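Local atomic coordinates of spectinomycin 9-adenylyltransferase (Enterococcus faecalis, PDB entry 6SXJ), a protein that transfers an AMP group from ATP to the 9-hydroxyl of spectinomycin, releasing diphosphate and making bacteria resistant to this antibiotic but not to streptomycin. Residues L6-Y9 / E10-K14; L65-K68 / I69-I72; E110-Q113 / E114-Q118. All blocks are in the same frame, centred on the assembly; numbering follows the deposited sequence.

Overall arrangement
The three contacts follow one another along the chain; none nests in or crosses another. In each the two segments are consecutive, so none closes a long loop. Interaction 1 starts helix 8-23. Interaction 2 covers the last turn of helix 59-69 and the loop that leaves it toward strand 85-91. Interaction 3 joins the loop after strand 103-108 to the short helix 113-117. Interactions 1 and 2 touch: Q11 NE2 bonds to I72 O, and L6 and K14 pack on I72. Interactions 2 and 3 touch through R70, which bonds to Q113, and through I66 against Y116. The 69-72 end thus ties helix 8-23 to helix 113-117. Interactions 1 and 3 do not meet.

Interaction 1 of 3, residues L6-Y9 / E10-K14; sequences LNTY and EQINK
Backbone bonds from Q11 N to N7 O (2.9 Å), from I12 N to T8 O (3.2 Å) and from N13 N to Y9 O (3.1 Å) open helix 8-23. N7 is the N-cap. Its CG stands between the backbone N and the carbonyl carbon (chi1 57°), which brings OD1 to E10 N, from which it accepts. The exact place of OD1 is less sure, because it sits too close to E10 in the model. E10 answers in the other direction. Its OE1 takes the N-H of N7 at 3.2 Å, through the anti lone pair and with an N-H...O angle of 156°. L6 lies just before the cap and reaches forward with both methyls. Its CD1 meets K14 CD at 3.9 Å, and its CD2 lies against the carboxylate of E10. On another side of the turn, T8 CG2 comes to 4.3 Å from I12 CD1. T8 OG1 itself bonds to R83. Q11 points its amide into the fold, where NE2 bonds to I72 O and OE1 to R83 N. The reciprocal bonds of N7 and E10 make a capping box at the helix N terminus.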
ATOM      1  N   LEU A   6     -14.977  -6.577  16.232  1.00 70.92           N
ATOM      2  CA  LEU A   6     -15.107  -7.209  14.921  1.00 66.20           C
ATOM      3  C   LEU A   6     -13.916  -8.124  14.638  1.00 64.77           C
ATOM      4  O   LEU A   6     -12.781  -7.872  15.060  1.00 74.89           O
ATOM      5  CB  LEU A   6     -15.234  -6.155  13.819  1.00 68.18           C
ATOM      6  CG  LEU A   6     -16.654  -5.751  13.406  1.00 72.05           C
ATOM      7  CD1 LEU A   6     -16.606  -4.862  12.164  1.00 71.97           C
ATOM      8  CD2 LEU A   6     -17.543  -6.954  13.146  1.00 78.71           C
ATOM      9  N   ASN A   7     -14.188  -9.191  13.898  1.00 62.24           N
ATOM     10  CA  ASN A   7     -13.181 -10.186  13.559  1.00 61.92           C
ATOM     11  C   ASN A   7     -12.614  -9.920  12.161  1.00 47.79           C
ATOM     12  O   ASN A   7     -13.151  -9.148  11.363  1.00 59.43           O
ATOM     13  CB  ASN A   7     -13.776 -11.609  13.598  1.00 58.10           C
ATOM     14  CG  ASN A   7     -14.955 -11.733  12.664  1.00 60.87           C
ATOM     15  OD1 ASN A   7     -15.468 -10.708  12.288  1.00 83.13           O
ATOM     16  ND2 ASN A   7     -15.374 -12.939  12.271  1.00 72.93           N
ATOM     17  N   THR A   8     -11.540 -10.629  11.834  1.00 43.25           N
ATOM     18  CA  THR A   8     -11.009 -10.507  10.483  1.00 44.18           C
ATOM     19  C   THR A   8     -12.069 -10.865   9.443  1.00 54.92           C
ATOM     20  O   THR A   8     -12.136 -10.252   8.367  1.00 47.62           O
ATOM     21  CB  THR A   8      -9.783 -11.396  10.312  1.00 46.30           C
ATOM     22  OG1 THR A   8      -8.707 -10.960  11.155  1.00 57.86           O
ATOM     23  CG2 THR A   8      -9.324 -11.373   8.856  1.00 51.78           C
ATOM     24  N   TYR A   9     -12.909 -11.857   9.749  1.00 53.94           N
ATOM     25  CA  TYR A   9     -13.874 -12.346   8.775  1.00 46.53           C
ATOM     26  C   TYR A   9     -15.000 -11.345   8.567  1.00 42.19           C
ATOM     27  O   TYR A   9     -15.444 -11.136   7.431  1.00 52.29           O
ATOM     28  CB  TYR A   9     -14.436 -13.703   9.216  1.00 51.89           C
ATOM     29  CG  TYR A   9     -15.582 -14.170   8.346  1.00 41.89           C
ATOM     30  CD1 TYR A   9     -15.349 -14.897   7.178  1.00 49.18           C
ATOM     31  CD2 TYR A   9     -16.898 -13.875   8.681  1.00 48.50           C
ATOM     32  CE1 TYR A   9     -16.399 -15.315   6.372  1.00 50.07           C
ATOM     33  CE2 TYR A   9     -17.958 -14.295   7.882  1.00 47.23           C
ATOM     34  CZ  TYR A   9     -17.699 -15.016   6.732  1.00 52.51           C
ATOM     35  OH  TYR A   9     -18.743 -15.422   5.938  1.00 59.75           O
ATOM     36  N   GLU A  10     -15.483 -10.712   9.642  1.00 46.49           N
ATOM     37  CA  GLU A  10     -16.534  -9.712   9.465  1.00 55.36           C
ATOM     38  C   GLU A  10     -15.973  -8.446   8.813  1.00 49.53           C
ATOM     39  O   GLU A  10     -16.669  -7.779   8.039  1.00 54.16           O
ATOM     40  CB  GLU A  10     -17.194  -9.353  10.801  1.00 64.46           C
ATOM     41  CG  GLU A  10     -18.080 -10.413  11.455  1.00 66.27           C
ATOM     42  CD  GLU A  10     -18.283 -10.137  12.954  1.00 73.22           C
ATOM     43  OE1 GLU A  10     -17.288  -9.879  13.669  1.00 60.90           O
ATOM     44  OE2 GLU A  10     -19.441 -10.171  13.420  1.00 79.21           O
ATOM     45  N   GLN A  11     -14.728  -8.084   9.139  1.00 47.61           N
ATOM     46  CA  GLN A  11     -14.083  -6.943   8.489  1.00 50.01           C
ATOM     47  C   GLN A  11     -14.177  -7.073   6.976  1.00 44.70           C
ATOM     48  O   GLN A  11     -14.721  -6.201   6.292  1.00 47.43           O
ATOM     49  CB  GLN A  11     -12.617  -6.843   8.913  1.00 41.50           C
ATOM     50  CG  GLN A  11     -12.393  -6.174  10.256  1.00 38.71           C
ATOM     51  CD  GLN A  11     -11.029  -5.572  10.372  1.00 48.32           C
ATOM     52  OE1 GLN A  11     -10.068  -6.265  10.720  1.00 46.59           O
ATOM     53  NE2 GLN A  11     -10.919  -4.253  10.079  1.00 50.95           N
ATOM     54  N   ILE A  12     -13.695  -8.203   6.445  1.00 48.06           N
ATOM     55  CA  ILE A  12     -13.712  -8.407   5.000  1.00 41.81           C
ATOM     56  C   ILE A  12     -15.137  -8.449   4.478  1.00 49.43           C
ATOM     57  O   ILE A  12     -15.442  -7.889   3.417  1.00 54.23           O
ATOM     58  CB  ILE A  12     -12.941  -9.679   4.627  1.00 39.18           C
ATOM     59  CG1 ILE A  12     -11.509  -9.585   5.132  1.00 46.59           C
ATOM     60  CG2 ILE A  12     -12.963  -9.886   3.126  1.00 45.45           C
ATOM     61  CD1 ILE A  12     -10.684 -10.813   4.826  1.00 55.76           C
ATOM     62  N   ASN A  13     -16.034  -9.104   5.210  1.00 58.92           N
ATOM     63  CA  ASN A  13     -17.390  -9.285   4.705  1.00 53.43           C
ATOM     64  C   ASN A  13     -18.150  -7.967   4.658  1.00 45.47           C
ATOM     65  O   ASN A  13     -18.904  -7.715   3.711  1.00 51.55           O
ATOM     66  CB  ASN A  13     -18.137 -10.295   5.569  1.00 53.77           C
ATOM     67  CG  ASN A  13     -19.273 -10.948   4.829  1.00 62.32           C
ATOM     68  OD1 ASN A  13     -20.442 -10.712   5.135  1.00 77.99           O
ATOM     69  ND2 ASN A  13     -18.938 -11.773   3.835  1.00 61.32           N
ATOM     70  N   LYS A  14     -17.981  -7.120   5.675  1.00 42.89           N
ATOM     71  CA  LYS A  14     -18.631  -5.813   5.661  1.00 53.97           C
ATOM     72  C   LYS A  14     -18.116  -4.952   4.510  1.00 46.10           C
ATOM     73  O   LYS A  14     -18.885  -4.211   3.893  1.00 45.88           O
ATOM     74  CB  LYS A  14     -18.414  -5.102   6.997  1.00 61.70           C
ATOM     75  CG  LYS A  14     -19.633  -5.103   7.908  1.00 81.61           C
ATOM     76  CD  LYS A  14     -19.257  -5.286   9.367  1.00 99.65           C
ATOM     77  CE  LYS A  14     -20.464  -5.563  10.254  1.00115.27           C
ATOM     78  NZ  LYS A  14     -21.497  -4.452  10.161  1.00 86.54           N
TER

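Interaction 2 of 3, residues L65-K68 / I69-I72; sequences LIQK and IRPI
L65 O accepts from I69 N at 2.8 Å, a bond of the last turn of helix 59-69 in the nucleotidyltransferase domain. The same oxygen lies against the side chain of I69, with I69 CG1 3.1 Å from L65 O. The L65 side chain itself turns to F106, I89 and I18, between the sheet and helix 8-23. I66 O accepts from R70 N at 3.1 Å. The methyl CG2 of I66 lies over one face of the R70 guanidinium, offset toward its rim and 4.1 Å above the plane. Q67 meets the same group at its edge: Q67 CG is 4.0 Å from R70 NH2. The Q67 amide and the guanidinium are close to parallel, with 20° between their planes. R70 gets there with CG anti to its backbone N (chi1 164°) and a bend at chi3, which turns the guanidinium back toward I66 and Q67. R70 NH1 bonds to Q113 OE1 and has a long, weak ion pair with E117 OE1. P71 has no N-H to give to Q67 O; its ring carbon CD lies 3.1 Å from that oxygen instead. K68 O meets the same carbon, P71 CD, at 3.2 Å. I72 packs on V15 and I18 of helix 8-23. Its CG1 lies 3.9 Å from K68 O.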
ATOM      1  N   LEU A  65     -18.714   5.807   1.115  1.00 59.12           N
ATOM      2  CA  LEU A  65     -17.666   4.816   1.326  1.00 59.47           C
ATOM      3  C   LEU A  65     -16.814   5.180   2.531  1.00 60.19           C
ATOM      4  O   LEU A  65     -16.539   4.339   3.394  1.00 51.52           O
ATOM      5  CB  LEU A  65     -16.792   4.696   0.076  1.00 46.46           C
ATOM      6  CG  LEU A  65     -17.455   4.127  -1.173  1.00 52.32           C
ATOM      7  CD1 LEU A  65     -16.416   3.931  -2.262  1.00 51.06           C
ATOM      8  CD2 LEU A  65     -18.168   2.802  -0.868  1.00 57.36           C
ATOM      9  N   ILE A  66     -16.384   6.440   2.608  1.00 52.72           N
ATOM     10  CA  ILE A  66     -15.594   6.852   3.760  1.00 55.18           C
ATOM     11  C   ILE A  66     -16.399   6.665   5.038  1.00 51.21           C
ATOM     12  O   ILE A  66     -15.880   6.202   6.061  1.00 51.15           O
ATOM     13  CB  ILE A  66     -15.123   8.310   3.616  1.00 58.16           C
ATOM     14  CG1 ILE A  66     -14.173   8.472   2.429  1.00 58.04           C
ATOM     15  CG2 ILE A  66     -14.457   8.739   4.913  1.00 50.13           C
ATOM     16  CD1 ILE A  66     -13.989   9.925   2.004  1.00 61.96           C
ATOM     17  N   GLN A  67     -17.670   7.059   5.008  1.00 59.68           N
ATOM     18  CA  GLN A  67     -18.495   6.977   6.206  1.00 61.55           C
ATOM     19  C   GLN A  67     -18.681   5.531   6.632  1.00 60.32           C
ATOM     20  O   GLN A  67     -18.561   5.206   7.818  1.00 57.37           O
ATOM     21  CB  GLN A  67     -19.855   7.623   5.949  1.00 73.59           C
ATOM     22  CG  GLN A  67     -19.978   9.077   6.373  1.00 85.13           C
ATOM     23  CD  GLN A  67     -21.387   9.612   6.168  1.00 95.28           C
ATOM     24  OE1 GLN A  67     -22.365   8.872   6.283  1.00109.71           O
ATOM     25  NE2 GLN A  67     -21.494  10.898   5.859  1.00 92.33           N
ATOM     26  N   LYS A  68     -18.963   4.647   5.674  1.00 56.63           N
ATOM     27  CA  LYS A  68     -19.266   3.259   6.002  1.00 62.75           C
ATOM     28  C   LYS A  68     -18.009   2.445   6.273  1.00 58.79           C
ATOM     29  O   LYS A  68     -18.057   1.481   7.044  1.00 53.33           O
ATOM     30  CB  LYS A  68     -20.080   2.627   4.868  1.00 68.72           C
ATOM     31  CG  LYS A  68     -21.532   3.115   4.782  1.00 63.11           C
ATOM     32  CD  LYS A  68     -22.180   3.188   6.164  1.00 78.58           C
ATOM     33  CE  LYS A  68     -23.549   3.830   6.120  1.00 85.09           C
ATOM     34  NZ  LYS A  68     -24.604   2.821   5.843  1.00 90.72           N
ATOM     35  N   ILE A  69     -16.873   2.813   5.678  1.00 51.02           N
ATOM     36  CA  ILE A  69     -15.670   2.033   5.949  1.00 52.72           C
ATOM     37  C   ILE A  69     -15.053   2.422   7.288  1.00 58.42           C
ATOM     38  O   ILE A  69     -14.458   1.580   7.974  1.00 49.33           O
ATOM     39  CB  ILE A  69     -14.648   2.178   4.811  1.00 51.09           C
ATOM     40  CG1 ILE A  69     -15.206   1.560   3.528  1.00 51.85           C
ATOM     41  CG2 ILE A  69     -13.341   1.508   5.213  1.00 44.73           C
ATOM     42  CD1 ILE A  69     -14.236   1.591   2.364  1.00 53.45           C
ATOM     43  N   ARG A  70     -15.180   3.683   7.681  1.00 50.83           N
ATOM     44  CA  ARG A  70     -14.437   4.165   8.839  1.00 51.24           C
ATOM     45  C   ARG A  70     -14.728   3.390  10.114  1.00 54.58           C
ATOM     46  O   ARG A  70     -13.773   3.114  10.863  1.00 54.61           O
ATOM     47  CB  ARG A  70     -14.729   5.659   9.041  1.00 59.86           C
ATOM     48  CG  ARG A  70     -14.331   6.197  10.409  1.00 63.57           C
ATOM     49  CD  ARG A  70     -14.314   7.724  10.418  1.00 69.04           C
ATOM     50  NE  ARG A  70     -15.484   8.272   9.739  1.00 73.32           N
ATOM     51  CZ  ARG A  70     -15.496   9.417   9.068  1.00 63.74           C
ATOM     52  NH1 ARG A  70     -14.395  10.147   8.981  1.00 74.51           N
ATOM     53  NH2 ARG A  70     -16.613   9.835   8.488  1.00 72.71           N
ATOM     54  N   PRO A  71     -15.973   3.022  10.433  1.00 59.14           N
ATOM     55  CA  PRO A  71     -16.227   2.355  11.722  1.00 58.18           C
ATOM     56  C   PRO A  71     -15.630   0.965  11.814  1.00 62.35           C
ATOM     57  O   PRO A  71     -15.423   0.468  12.930  1.00 61.01           O
ATOM     58  CB  PRO A  71     -17.760   2.291  11.806  1.00 56.99           C
ATOM     59  CG  PRO A  71     -18.285   3.069  10.612  1.00 65.34           C
ATOM     60  CD  PRO A  71     -17.190   3.107   9.605  1.00 64.12           C
ATOM     61  N   ILE A  72     -15.351   0.317  10.687  1.00 58.53           N
ATOM     62  CA  ILE A  72     -14.937  -1.077  10.683  1.00 57.77           C
ATOM     63  C   ILE A  72     -13.454  -1.225  10.397  1.00 60.16           C
ATOM     64  O   ILE A  72     -12.969  -2.346  10.219  1.00 50.88           O
ATOM     65  CB  ILE A  72     -15.768  -1.896   9.687  1.00 60.93           C
ATOM     66  CG1 ILE A  72     -15.604  -1.354   8.272  1.00 50.88           C
ATOM     67  CG2 ILE A  72     -17.237  -1.857  10.064  1.00 55.23           C
ATOM     68  CD1 ILE A  72     -15.966  -2.366   7.199  1.00 56.40           C
TER

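Interaction 3 of 3, residues E110-Q113 / E114-Q118; sequences EWLQ and ELYEQ
L112 and Y116 meet one turn apart at the N terminus of helix 113-117, where L112 holds the N-cap position. A 3-10 turn, 110-112, leads into this helix. The first helical bond runs from Y116 N to L112 O and is 2.8 Å long. E117 N follows with a bond to Q113 O.

The side chain of Y116 leans back over this turn. Its CB lies near the carbonyl oxygens of Q113 and L112. With CG anti to the carbonyl carbon (chi1 -71°), the ring swings toward L112, and one face covers L112 O. That oxygen stands 3.2 Å above the ring plane, offset toward the rim. Y116 CD2, at the ring edge, is 3.5 Å from Q113 OE1. Farther out, CE1, CE2 and CZ lie against L112 CB, which makes a CH-pi contact over the ring face, 21° off the normal. L112 CB is 3.7 Å from Y116 CZ. The hydroxyl OH ends beside L112 CD1. It is hydrogen-bonded to I107 O and G109 N, so the tip of Y116 ties the helix to the end of strand 103-108. The other methyl of L112, CD2, turns to L115 CD2.

Q113 meets the ring from the edge, with CD near the ring plane and the amide inclined to the ring. The two ends of this amide have separate partners. OE1 is taken by R70, just after helix 59-69. E110 is held as well, since its OE2 bonds to Y108 OH and S73 OG. Q113 NE2 donates to E110 OE1 at 3.1 Å, on the syn side and 30° out of the carboxylate plane.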
ATOM      1  N   GLU A 110      -6.128   5.128   6.350  1.00 50.22           N
ATOM      2  CA  GLU A 110      -6.210   5.738   7.670  1.00 51.95           C
ATOM      3  C   GLU A 110      -5.276   6.929   7.821  1.00 48.45           C
ATOM      4  O   GLU A 110      -5.543   7.791   8.661  1.00 47.26           O
ATOM      5  CB  GLU A 110      -5.905   4.700   8.752  1.00 45.07           C
ATOM      6  CG  GLU A 110      -7.019   3.682   8.958  1.00 53.00           C
ATOM      7  CD  GLU A 110      -8.329   4.319   9.373  1.00 58.32           C
ATOM      8  OE1 GLU A 110      -8.303   5.328  10.112  1.00 52.65           O
ATOM      9  OE2 GLU A 110      -9.393   3.825   8.942  1.00 49.33           O
ATOM     10  N   TRP A 111      -4.189   6.996   7.046  1.00 48.04           N
ATOM     11  CA  TRP A 111      -3.338   8.184   7.065  1.00 54.01           C
ATOM     12  C   TRP A 111      -4.083   9.431   6.614  1.00 49.65           C
ATOM     13  O   TRP A 111      -3.571  10.540   6.797  1.00 55.32           O
ATOM     14  CB  TRP A 111      -2.105   7.986   6.178  1.00 43.05           C
ATOM     15  CG  TRP A 111      -2.424   7.806   4.721  1.00 49.60           C
ATOM     16  CD1 TRP A 111      -2.459   8.773   3.766  1.00 52.72           C
ATOM     17  CD2 TRP A 111      -2.751   6.577   4.059  1.00 53.52           C
ATOM     18  NE1 TRP A 111      -2.793   8.228   2.550  1.00 47.65           N
ATOM     19  CE2 TRP A 111      -2.970   6.881   2.703  1.00 51.21           C
ATOM     20  CE3 TRP A 111      -2.869   5.250   4.484  1.00 54.30           C
ATOM     21  CZ2 TRP A 111      -3.310   5.910   1.770  1.00 47.72           C
ATOM     22  CZ3 TRP A 111      -3.208   4.289   3.557  1.00 58.05           C
ATOM     23  CH2 TRP A 111      -3.425   4.620   2.216  1.00 57.63           C
ATOM     24  N   LEU A 112      -5.279   9.274   6.049  1.00 52.98           N
ATOM     25  CA  LEU A 112      -6.092  10.372   5.558  1.00 48.93           C
ATOM     26  C   LEU A 112      -7.241  10.726   6.496  1.00 50.83           C
ATOM     27  O   LEU A 112      -8.074  11.577   6.152  1.00 48.12           O
ATOM     28  CB  LEU A 112      -6.655  10.018   4.181  1.00 47.57           C
ATOM     29  CG  LEU A 112      -5.722   9.944   2.975  1.00 51.97           C
ATOM     30  CD1 LEU A 112      -6.451   9.280   1.820  1.00 40.19           C
ATOM     31  CD2 LEU A 112      -5.235  11.342   2.585  1.00 46.19           C
ATOM     32  N   GLN A 113      -7.311  10.102   7.672  1.00 57.31           N
ATOM     33  CA  GLN A 113      -8.483  10.278   8.525  1.00 60.99           C
ATOM     34  C   GLN A 113      -8.623  11.728   8.986  1.00 48.89           C
ATOM     35  O   GLN A 113      -9.710  12.307   8.913  1.00 52.45           O
ATOM     36  CB  GLN A 113      -8.406   9.326   9.721  1.00 57.08           C
ATOM     37  CG  GLN A 113      -9.740   9.100  10.427  1.00 54.04           C
ATOM     38  CD  GLN A 113     -10.780   8.461   9.544  1.00 59.82           C
ATOM     39  OE1 GLN A 113     -11.684   9.132   9.041  1.00 52.72           O
ATOM     40  NE2 GLN A 113     -10.671   7.151   9.355  1.00 62.78           N
ATOM     41  N   GLU A 114      -7.541  12.329   9.478  1.00 55.59           N
ATOM     42  CA  GLU A 114      -7.614  13.725   9.908  1.00 60.17           C
ATOM     43  C   GLU A 114      -8.200  14.598   8.809  1.00 53.53           C
ATOM     44  O   GLU A 114      -9.093  15.417   9.052  1.00 62.80           O
ATOM     45  CB  GLU A 114      -6.232  14.229  10.299  1.00 61.04           C
ATOM     46  CG  GLU A 114      -5.772  13.763  11.659  1.00 66.78           C
ATOM     47  CD  GLU A 114      -4.502  14.459  12.103  1.00 78.61           C
ATOM     48  OE1 GLU A 114      -4.476  14.983  13.238  1.00 68.37           O
ATOM     49  OE2 GLU A 114      -3.530  14.484  11.312  1.00 85.64           O
ATOM     50  N   LEU A 115      -7.737  14.398   7.577  1.00 56.61           N
ATOM     51  CA  LEU A 115      -8.278  15.150   6.453  1.00 51.31           C
ATOM     52  C   LEU A 115      -9.726  14.774   6.174  1.00 59.39           C
ATOM     53  O   LEU A 115     -10.535  15.641   5.829  1.00 62.43           O
ATOM     54  CB  LEU A 115      -7.431  14.910   5.215  1.00 52.18           C
ATOM     55  CG  LEU A 115      -6.147  15.725   5.082  1.00 52.69           C
ATOM     56  CD1 LEU A 115      -5.192  15.517   6.232  1.00 57.20           C
ATOM     57  CD2 LEU A 115      -5.536  15.309   3.748  1.00 45.50           C
ATOM     58  N   TYR A 116     -10.064  13.483   6.268  1.00 60.94           N
ATOM     59  CA  TYR A 116     -11.462  13.089   6.133  1.00 60.56           C
ATOM     60  C   TYR A 116     -12.334  13.905   7.081  1.00 57.12           C
ATOM     61  O   TYR A 116     -13.405  14.398   6.700  1.00 52.84           O
ATOM     62  CB  TYR A 116     -11.630  11.592   6.421  1.00 57.26           C
ATOM     63  CG  TYR A 116     -11.068  10.642   5.375  1.00 54.00           C
ATOM     64  CD1 TYR A 116     -10.971  11.007   4.037  1.00 51.98           C
ATOM     65  CD2 TYR A 116     -10.643   9.370   5.736  1.00 54.74           C
ATOM     66  CE1 TYR A 116     -10.464  10.129   3.091  1.00 58.01           C
ATOM     67  CE2 TYR A 116     -10.134   8.485   4.799  1.00 49.81           C
ATOM     68  CZ  TYR A 116     -10.055   8.859   3.484  1.00 50.12           C
ATOM     69  OH  TYR A 116      -9.551   7.965   2.563  1.00 50.10           O
ATOM     70  N   GLU A 117     -11.879  14.064   8.326  1.00 54.96           N
ATOM     71  CA  GLU A 117     -12.630  14.830   9.312  1.00 67.20           C
ATOM     72  C   GLU A 117     -12.767  16.289   8.901  1.00 69.27           C
ATOM     73  O   GLU A 117     -13.732  16.952   9.294  1.00 75.00           O
ATOM     74  CB  GLU A 117     -11.952  14.733  10.682  1.00 74.52           C
ATOM     75  CG  GLU A 117     -11.760  13.312  11.203  1.00 76.06           C
ATOM     76  CD  GLU A 117     -13.074  12.605  11.500  1.00 90.95           C
ATOM     77  OE1 GLU A 117     -13.050  11.392  11.808  1.00 83.86           O
ATOM     78  OE2 GLU A 117     -14.135  13.260  11.428  1.00109.76           O
ATOM     79  N   GLN A 118     -11.816  16.807   8.119  1.00 65.13           N
ATOM     80  CA  GLN A 118     -11.879  18.176   7.622  1.00 63.69           C
ATOM     81  C   GLN A 118     -12.718  18.304   6.355  1.00 65.33           C
ATOM     82  O   GLN A 118     -12.659  19.343   5.690  1.00 70.50           O
ATOM     83  CB  GLN A 118     -10.469  18.710   7.340  1.00 67.88           C
ATOM     84  CG  GLN A 118      -9.654  19.068   8.569  1.00 69.80           C
ATOM     85  CD  GLN A 118      -8.410  19.876   8.223  1.00 78.14           C
ATOM     86  OE1 GLN A 118      -7.286  19.459   8.504  1.00 86.16           O
ATOM     87  NE2 GLN A 118      -8.608  21.036   7.602  1.00 75.72           N
TER